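Local coordinates for protein alginase (Pseudoalteromonas, PDB 4Q8K) that probably cleaves the polysaccharide alginate by beta-elimination, as a bacterial lyase of polysaccharide lyase family 18 whose catalytic domain has a jelly-roll beta-sandwich fold, at residues V199-T204 with G294-T299; V214-S217 with K221-I224; I224-A229 with G320-S325. All coordinates share one frame; numbering follows the deposited sequence.

Contact 1 of 3, residues V199-T204 with G294-T299; sequences VAMTQT and GDVEVT
Met201 and Val296 make the one close side-chain meeting here: the methionine methyl CE rests 3.5 Å from Val296 CG2, the two side chains crossing at about a right angle. Met201 can reach because its chain folds back on itself. CG stands anti to the carbonyl carbon, and two further bends, chi2 -67° and chi3 -71°, bring the thioether round to present its terminal methyl. A flexible, unbranched apolar chain suits a short 3-10 turn (201-203) that must send a hydrophobic group inward, and a beta-branched valine suits the strand that receives it.

Around Gly294 the chains also come close, backbone to backbone. Met201 O and Gly294 N are 3.3 Å apart, but at an angle too poor for a bond; both are served instead by Asn291, whose ND2 donates to Met201 O while its OD1 accepts from Gly294 N. One amide thus bridges the two segments. Glycine fits for two reasons: it holds the positive phi of 108° easily, and its lack of a side chain lets the 3-10 turn come close.

The other side is looser. Thr202 is exposed, and its CG2 comes no nearer than 4.2 Å to Gly294 CA, while OG1 turns to Asp311 in a hydrogen bond.

The 199-204 loop leads from strand 186-193 into strand 204-216, and it meets strand 295-300 just after the turn from strand 284-292. Ile235 of strand 234-241 also packs on Met201, and Val309, in the loop beyond strand 303-308, lies against Val296.

Contact 2 of 3, residues V214-S217 with K221-I224; sequences VEMS and KTII. With SO4 (sulfate ion), chain C.
This is a light van der Waals contact between the facing layers of the beta-sandwich, mostly of a methionine end against a methyl and a backbone: strand 204-216 belongs to one sheet and strand 221-228 to the other, and a short connection after Met216 carries the chain across. The strands are not paired with each other; their closest CA atoms, those of Met216 and Lys221, lie 8.6 Å apart, and it is mainly the side chain of Met216 that spans the interval.

In Met216, CG is anti to the backbone N (chi1 180°), which sends the chain out from its strand before a bend at chi3 turns the methyl. Met216 CE then lies 3.9 Å from Thr222 CG2, and Met216 SD passes 4.0 Å from Lys221 N. A long, unbranched thioether suits such a span. Threonine suits the receiving side because it divides its roles: the methyl faces Met216, whereas OG1 bonds to Asn321 OD1 within its own sheet.

Lys221 points its CB away from Met216 and runs fully extended to the other face of its sheet. There Lys221 NZ donates to O1 of a sulfate ion at 2.6 Å; the same ion, probably from the crystallisation liquor, is also hydrogen-bonded by Tyr239 OH.

Strand 321-324 flanks the contact through Leu323, which packs on Met216, and strand 355-368 adds Ser355 beside the same methionine; Tyr239 and Ser241 of strand 234-241 line the lysine.

Contact 3 of 3, residues I224-A229 with G320-S325; sequences ISQHHA and GNYLQS
Ile224 meets Gly320 through backbone and side chain together. Its carbonyl O accepts a hydrogen bond from Gly320 N at 3.0 Å, nearly straight at the hydrogen (164°) although the donor sits well above the carbonyl plane. In return, Ile224 CA approaches Gly320 O at 3.2 Å in a CA-H...O contact, and Ile224 CB lies 3.4 Å from that same oxygen. Gly320 occupies the corner where the chain leaves strand 316-319 for strand 321-324, and there it takes a positive-phi conformation readily open only to glycine.

Two residues on, Gln226 stretches across to Tyr322. Beyond CG its chain is extended (chi2 177°), delivering Gln226 NE2 to the ring edge, 3.7 Å from Tyr322 CD2 and near the ring plane. Amide and ring are almost coplanar, 12° apart, so they meet edge to edge without stacking. Arg188 makes a cation-pi contact with this ring, and Tyr322 OH accepts from Asn185 N, fixing its far end.

The chemistry is therefore that of one buried backbone bond beside nonpolar approaches: the bond joins the corner to strand 221-228, while an amide and an aromatic ring, each reaching from its own strand, meet only at their edges.

Contact 3 lies deepest, its centre about 3 Å from that of the chain; the centre of contact 2 follows at about 9 Å, and contact 1, at about 16 Å, is still mostly buried, Thr202 being its exposed member. Contacts 2 and 3 share Ile224 and strand 221-228, whose two ends they use: contact 2 spans the two sheets by van der Waals touches, whereas contact 3 works within one sheet by a backbone bond with side chains resting beside it. They are stitched together where Lys221 O lies 2.8 Å from Gln324 N, probably a hydrogen bond. Contact 1 joins a loop to a strand of the opposing sheet, yet reaches contact 3 where Met201 SD packs 3.6 Å from His227 CD2.

Contact 1 of 3, residues V199-T204 with G294-T299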
loop_
_atom_site.group_PDB
_atom_site.type_symbol
_atom_site.label_atom_id
_atom_site.label_comp_id
_atom_site.label_asym_id
_atom_site.label_seq_id
_atom_site.Cartn_x
_atom_site.Cartn_y
_atom_site.Cartn_z
ATOM N N VAL A 199 -3.668 15.021 11.017
ATOM C CA VAL A 199 -2.809 15.758 11.929
ATOM C C VAL A 199 -1.387 15.234 11.770
ATOM O O VAL A 199 -1.108 14.451 10.861
ATOM C CB VAL A 199 -3.276 15.619 13.389
ATOM C CG1 VAL A 199 -4.608 16.363 13.591
ATOM C CG2 VAL A 199 -3.405 14.145 13.769
ATOM N N ALA A 200 -0.483 15.666 12.636
ATOM C CA ALA A 200 0.909 15.241 12.529
ATOM C C ALA A 200 1.055 13.761 12.861
ATOM O O ALA A 200 0.237 13.197 13.584
ATOM C CB ALA A 200 1.795 16.090 13.434
ATOM N N MET A 201 2.088 13.125 12.319
ATOM C CA MET A 201 2.374 11.739 12.679
ATOM C C MET A 201 2.524 11.612 14.193
ATOM O O MET A 201 2.054 10.653 14.796
ATOM C CB MET A 201 3.643 11.230 11.983
ATOM C CG MET A 201 3.468 10.968 10.472
ATOM S SD MET A 201 2.362 9.591 10.123
ATOM C CE MET A 201 3.327 8.180 10.624
ATOM N N THR A 202 3.171 12.604 14.795
ATOM C CA THR A 202 3.435 12.611 16.230
ATOM C C THR A 202 2.208 12.939 17.082
ATOM O O THR A 202 2.301 13.012 18.307
ATOM C CB THR A 202 4.541 13.626 16.580
ATOM O OG1 THR A 202 4.216 14.902 16.013
ATOM C CG2 THR A 202 5.886 13.160 16.037
ATOM N N GLN A 203 1.063 13.143 16.445
ATOM C CA GLN A 203 -0.142 13.489 17.183
ATOM C C GLN A 203 -1.210 12.418 17.167
ATOM O O GLN A 203 -2.325 12.653 17.613
ATOM C CB GLN A 203 -0.728 14.805 16.676
ATOM C CG GLN A 203 0.164 15.996 16.921
ATOM C CD GLN A 203 -0.458 17.274 16.426
ATOM O OE1 GLN A 203 -0.981 17.328 15.310
ATOM N NE2 GLN A 203 -0.426 18.313 17.260
ATOM N N THR A 204 -0.919 11.235 16.633
ATOM C CA THR A 204 -1.857 10.131 16.722
ATOM C C THR A 204 -1.279 8.820 17.130
ATOM O O THR A 204 -0.159 8.535 16.858
ATOM C CB THR A 204 -2.565 9.790 15.386
ATOM O OG1 THR A 204 -1.605 9.560 14.367
ATOM C CG2 THR A 204 -3.407 10.879 14.958
ATOM N N GLY A 294 4.462 8.789 16.014
ATOM C CA GLY A 294 5.641 9.084 15.218
ATOM C C GLY A 294 6.620 7.927 15.149
ATOM O O GLY A 294 7.558 7.950 14.357
ATOM N N ASP A 295 6.415 6.919 15.989
ATOM C CA ASP A 295 7.241 5.719 15.952
ATOM C C ASP A 295 6.450 4.670 15.204
ATOM O O ASP A 295 5.452 4.154 15.706
ATOM C CB ASP A 295 7.569 5.222 17.368
ATOM C CG ASP A 295 8.309 6.251 18.194
ATOM O OD1 ASP A 295 8.984 7.121 17.620
ATOM O OD2 ASP A 295 8.219 6.169 19.433
ATOM N N VAL A 296 6.874 4.379 13.980
ATOM C CA VAL A 296 6.085 3.522 13.103
ATOM C C VAL A 296 6.670 2.124 13.024
ATOM O O VAL A 296 7.854 1.961 12.752
ATOM C CB VAL A 296 5.990 4.095 11.677
ATOM C CG1 VAL A 296 5.298 3.104 10.756
ATOM C CG2 VAL A 296 5.241 5.420 11.705
ATOM N N GLU A 297 5.820 1.131 13.260
ATOM C CA GLU A 297 6.202 -0.267 13.245
ATOM C C GLU A 297 5.312 -1.086 12.317
ATOM O O GLU A 297 4.088 -0.944 12.340
ATOM C CB GLU A 297 6.104 -0.822 14.660
ATOM C CG GLU A 297 6.224 -2.316 14.752
ATOM C CD GLU A 297 5.998 -2.783 16.164
ATOM O OE1 GLU A 297 6.964 -3.261 16.786
ATOM O OE2 GLU A 297 4.864 -2.647 16.661
ATOM N N VAL A 298 5.935 -1.947 11.513
ATOM C CA VAL A 298 5.212 -2.856 10.631
ATOM C C VAL A 298 5.579 -4.291 10.957
ATOM O O VAL A 298 6.761 -4.605 11.127
ATOM C CB VAL A 298 5.534 -2.577 9.149
ATOM C CG1 VAL A 298 4.726 -3.511 8.233
ATOM C CG2 VAL A 298 5.244 -1.127 8.824
ATOM N N THR A 299 4.568 -5.152 11.049
ATOM C CA THR A 299 4.779 -6.565 11.317
ATOM C C THR A 299 4.065 -7.423 10.273
ATOM O O THR A 299 2.886 -7.211 9.982
ATOM C CB THR A 299 4.260 -6.961 12.715
ATOM O OG1 THR A 299 4.927 -6.183 13.713
ATOM C CG2 THR A 299 4.473 -8.438 12.982
#

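Contact 2 of 3, residues V214-S217 with K221-I224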
loop_
_atom_site.group_PDB
_atom_site.type_symbol
_atom_site.label_atom_id
_atom_site.label_comp_id
_atom_site.label_asym_id
_atom_site.label_seq_id
_atom_site.Cartn_x
_atom_site.Cartn_y
_atom_site.Cartn_z
ATOM N N VAL A 214 -2.922 -11.987 -1.564
ATOM C CA VAL A 214 -2.507 -11.291 -2.773
ATOM C C VAL A 214 -2.472 -12.258 -3.943
ATOM O O VAL A 214 -1.865 -13.318 -3.858
ATOM C CB VAL A 214 -1.120 -10.616 -2.608
ATOM C CG1 VAL A 214 -0.732 -9.889 -3.881
ATOM C CG2 VAL A 214 -1.121 -9.643 -1.422
ATOM N N GLU A 215 -3.167 -11.902 -5.019
ATOM C CA GLU A 215 -3.122 -12.669 -6.256
ATOM C C GLU A 215 -2.688 -11.694 -7.339
ATOM O O GLU A 215 -3.368 -10.697 -7.588
ATOM C CB GLU A 215 -4.496 -13.242 -6.588
ATOM C CG GLU A 215 -5.044 -14.219 -5.559
ATOM C CD GLU A 215 -6.532 -14.453 -5.742
ATOM O OE1 GLU A 215 -6.896 -15.367 -6.512
ATOM O OE2 GLU A 215 -7.340 -13.708 -5.140
ATOM N N MET A 216 -1.543 -11.955 -7.960
ATOM C CA MET A 216 -0.983 -10.993 -8.907
ATOM C C MET A 216 -0.053 -11.659 -9.912
ATOM O O MET A 216 0.692 -12.576 -9.566
ATOM C CB MET A 216 -0.232 -9.881 -8.161
ATOM C CG MET A 216 0.405 -8.820 -9.058
ATOM S SD MET A 216 0.652 -7.210 -8.257
ATOM C CE MET A 216 1.660 -7.664 -6.839
ATOM N N SER A 217 -0.090 -11.168 -11.149
ATOM C CA SER A 217 0.791 -11.658 -12.208
ATOM C C SER A 217 2.265 -11.513 -11.860
ATOM O O SER A 217 2.667 -10.564 -11.183
ATOM C CB SER A 217 0.538 -10.879 -13.499
ATOM O OG SER A 217 -0.833 -10.874 -13.833
ATOM N N LYS A 221 4.058 -5.208 -8.901
ATOM C CA LYS A 221 4.527 -4.488 -7.716
ATOM C C LYS A 221 3.457 -3.510 -7.242
ATOM O O LYS A 221 3.002 -2.648 -8.006
ATOM C CB LYS A 221 5.807 -3.725 -8.037
ATOM C CG LYS A 221 6.294 -2.787 -6.929
ATOM C CD LYS A 221 7.631 -2.204 -7.315
ATOM C CE LYS A 221 8.147 -1.232 -6.274
ATOM N NZ LYS A 221 9.486 -0.662 -6.645
ATOM N N THR A 222 3.063 -3.631 -5.978
ATOM C CA THR A 222 2.029 -2.744 -5.455
ATOM C C THR A 222 2.374 -2.244 -4.062
ATOM O O THR A 222 3.152 -2.875 -3.339
ATOM C CB THR A 222 0.670 -3.447 -5.381
ATOM O OG1 THR A 222 -0.304 -2.533 -4.848
ATOM C CG2 THR A 222 0.752 -4.688 -4.494
ATOM N N ILE A 223 1.805 -1.094 -3.708
ATOM C CA ILE A 223 1.863 -0.599 -2.332
ATOM C C ILE A 223 0.499 -0.859 -1.692
ATOM O O ILE A 223 -0.532 -0.426 -2.216
ATOM C CB ILE A 223 2.216 0.911 -2.283
ATOM C CG1 ILE A 223 3.604 1.167 -2.884
ATOM C CG2 ILE A 223 2.164 1.453 -0.837
ATOM C CD1 ILE A 223 3.903 2.638 -3.060
ATOM N N ILE A 224 0.488 -1.575 -0.564
ATOM C CA ILE A 224 -0.779 -2.021 0.032
ATOM C C ILE A 224 -1.136 -1.247 1.302
ATOM O O ILE A 224 -2.242 -1.371 1.820
ATOM C CB ILE A 224 -0.811 -3.548 0.343
ATOM C CG1 ILE A 224 0.227 -3.931 1.400
ATOM C CG2 ILE A 224 -0.616 -4.393 -0.929
ATOM C CD1 ILE A 224 0.085 -5.355 1.874
HETATM S S SO4 C . 10.224 2.862 -5.168
HETATM O O1 SO4 C . 10.151 1.415 -5.195
HETATM O O2 SO4 C . 10.515 3.385 -6.500
HETATM O O3 SO4 C . 8.916 3.343 -4.715
HETATM O O4 SO4 C . 11.258 3.302 -4.231
#

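Contact 3 of 3, residues I224-A229 with G320-S325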
loop_
_atom_site.group_PDB
_atom_site.type_symbol
_atom_site.label_atom_id
_atom_site.label_comp_id
_atom_site.label_asym_id
_atom_site.label_seq_id
_atom_site.Cartn_x
_atom_site.Cartn_y
_atom_site.Cartn_z
ATOM N N ILE A 224 0.488 -1.575 -0.564
ATOM C CA ILE A 224 -0.779 -2.021 0.032
ATOM C C ILE A 224 -1.136 -1.247 1.302
ATOM O O ILE A 224 -2.242 -1.371 1.820
ATOM C CB ILE A 224 -0.811 -3.548 0.343
ATOM C CG1 ILE A 224 0.227 -3.931 1.400
ATOM C CG2 ILE A 224 -0.616 -4.393 -0.929
ATOM C CD1 ILE A 224 0.085 -5.355 1.874
ATOM N N SER A 225 -0.192 -0.460 1.796
ATOM C CA SER A 225 -0.472 0.449 2.905
ATOM C C SER A 225 0.611 1.518 2.972
ATOM O O SER A 225 1.772 1.257 2.669
ATOM C CB SER A 225 -0.623 -0.317 4.229
ATOM O OG SER A 225 0.633 -0.721 4.744
ATOM N N GLN A 226 0.239 2.730 3.356
ATOM C CA GLN A 226 1.223 3.793 3.453
ATOM C C GLN A 226 0.762 4.961 4.305
ATOM O O GLN A 226 -0.432 5.256 4.384
ATOM C CB GLN A 226 1.622 4.302 2.069
ATOM C CG GLN A 226 0.485 4.891 1.286
ATOM C CD GLN A 226 0.954 5.440 -0.037
ATOM O OE1 GLN A 226 1.669 6.442 -0.088
ATOM N NE2 GLN A 226 0.556 4.787 -1.116
ATOM N N HIS A 227 1.722 5.614 4.948
ATOM C CA HIS A 227 1.485 6.922 5.521
ATOM C C HIS A 227 1.976 7.930 4.492
ATOM O O HIS A 227 3.127 7.893 4.066
ATOM C CB HIS A 227 2.207 7.089 6.863
ATOM C CG HIS A 227 1.533 6.378 7.997
ATOM N ND1 HIS A 227 1.874 5.098 8.385
ATOM C CD2 HIS A 227 0.514 6.758 8.807
ATOM C CE1 HIS A 227 1.107 4.727 9.395
ATOM N NE2 HIS A 227 0.272 5.715 9.671
ATOM N N HIS A 228 1.086 8.813 4.070
ATOM C CA HIS A 228 1.399 9.785 3.037
ATOM C C HIS A 228 1.640 11.146 3.690
ATOM O O HIS A 228 0.997 11.482 4.693
ATOM C CB HIS A 228 0.228 9.850 2.058
ATOM C CG HIS A 228 0.524 10.586 0.793
ATOM N ND1 HIS A 228 0.655 9.947 -0.426
ATOM C CD2 HIS A 228 0.679 11.906 0.540
ATOM C CE1 HIS A 228 0.894 10.841 -1.366
ATOM N NE2 HIS A 228 0.913 12.039 -0.806
ATOM N N ALA A 229 2.572 11.918 3.141
ATOM C CA ALA A 229 2.826 13.272 3.627
ATOM C C ALA A 229 1.800 14.254 3.054
ATOM O O ALA A 229 1.022 13.891 2.175
ATOM C CB ALA A 229 4.229 13.703 3.263
ATOM N N GLY A 320 -4.845 -0.526 0.613
ATOM C CA GLY A 320 -5.535 -1.101 -0.528
ATOM C C GLY A 320 -4.545 -1.688 -1.515
ATOM O O GLY A 320 -3.685 -2.492 -1.157
ATOM N N ASN A 321 -4.652 -1.288 -2.774
ATOM C CA ASN A 321 -3.775 -1.854 -3.779
ATOM C C ASN A 321 -3.450 -0.752 -4.767
ATOM O O ASN A 321 -4.282 -0.394 -5.611
ATOM C CB ASN A 321 -4.463 -3.055 -4.442
ATOM C CG ASN A 321 -3.626 -3.694 -5.541
ATOM O OD1 ASN A 321 -2.585 -3.171 -5.929
ATOM N ND2 ASN A 321 -4.102 -4.816 -6.061
ATOM N N TYR A 322 -2.261 -0.175 -4.610
ATOM C CA TYR A 322 -1.762 0.860 -5.506
ATOM C C TYR A 322 -0.704 0.241 -6.416
ATOM O O TYR A 322 0.463 0.152 -6.051
ATOM C CB TYR A 322 -1.162 1.982 -4.669
ATOM C CG TYR A 322 -0.621 3.175 -5.417
ATOM C CD1 TYR A 322 -0.766 3.303 -6.795
ATOM C CD2 TYR A 322 0.056 4.178 -4.736
ATOM C CE1 TYR A 322 -0.264 4.402 -7.461
ATOM C CE2 TYR A 322 0.568 5.283 -5.398
ATOM C CZ TYR A 322 0.403 5.384 -6.766
ATOM O OH TYR A 322 0.906 6.481 -7.430
ATOM N N LEU A 323 -1.135 -0.186 -7.604
ATOM C CA LEU A 323 -0.286 -0.897 -8.561
ATOM C C LEU A 323 0.691 0.045 -9.271
ATOM O O LEU A 323 0.284 1.038 -9.884
ATOM C CB LEU A 323 -1.169 -1.620 -9.585
ATOM C CG LEU A 323 -0.531 -2.651 -10.527
ATOM C CD1 LEU A 323 -0.029 -3.860 -9.747
ATOM C CD2 LEU A 323 -1.545 -3.070 -11.602
ATOM N N GLN A 324 1.982 -0.276 -9.166
ATOM C CA GLN A 324 3.060 0.586 -9.623
ATOM C C GLN A 324 3.405 0.288 -11.077
ATOM O O GLN A 324 3.611 -0.867 -11.438
ATOM C CB GLN A 324 4.304 0.361 -8.757
ATOM C CG GLN A 324 4.071 0.595 -7.259
ATOM C CD GLN A 324 3.709 2.043 -6.948
ATOM O OE1 GLN A 324 2.579 2.342 -6.548
ATOM N NE2 GLN A 324 4.670 2.944 -7.123
ATOM N N SER A 325 3.467 1.329 -11.906
ATOM C CA SER A 325 3.804 1.136 -13.317
ATOM C C SER A 325 5.319 1.178 -13.470
ATOM O O SER A 325 5.900 2.239 -13.665
ATOM C CB SER A 325 3.142 2.207 -14.187
ATOM O OG SER A 325 3.360 1.943 -15.566
#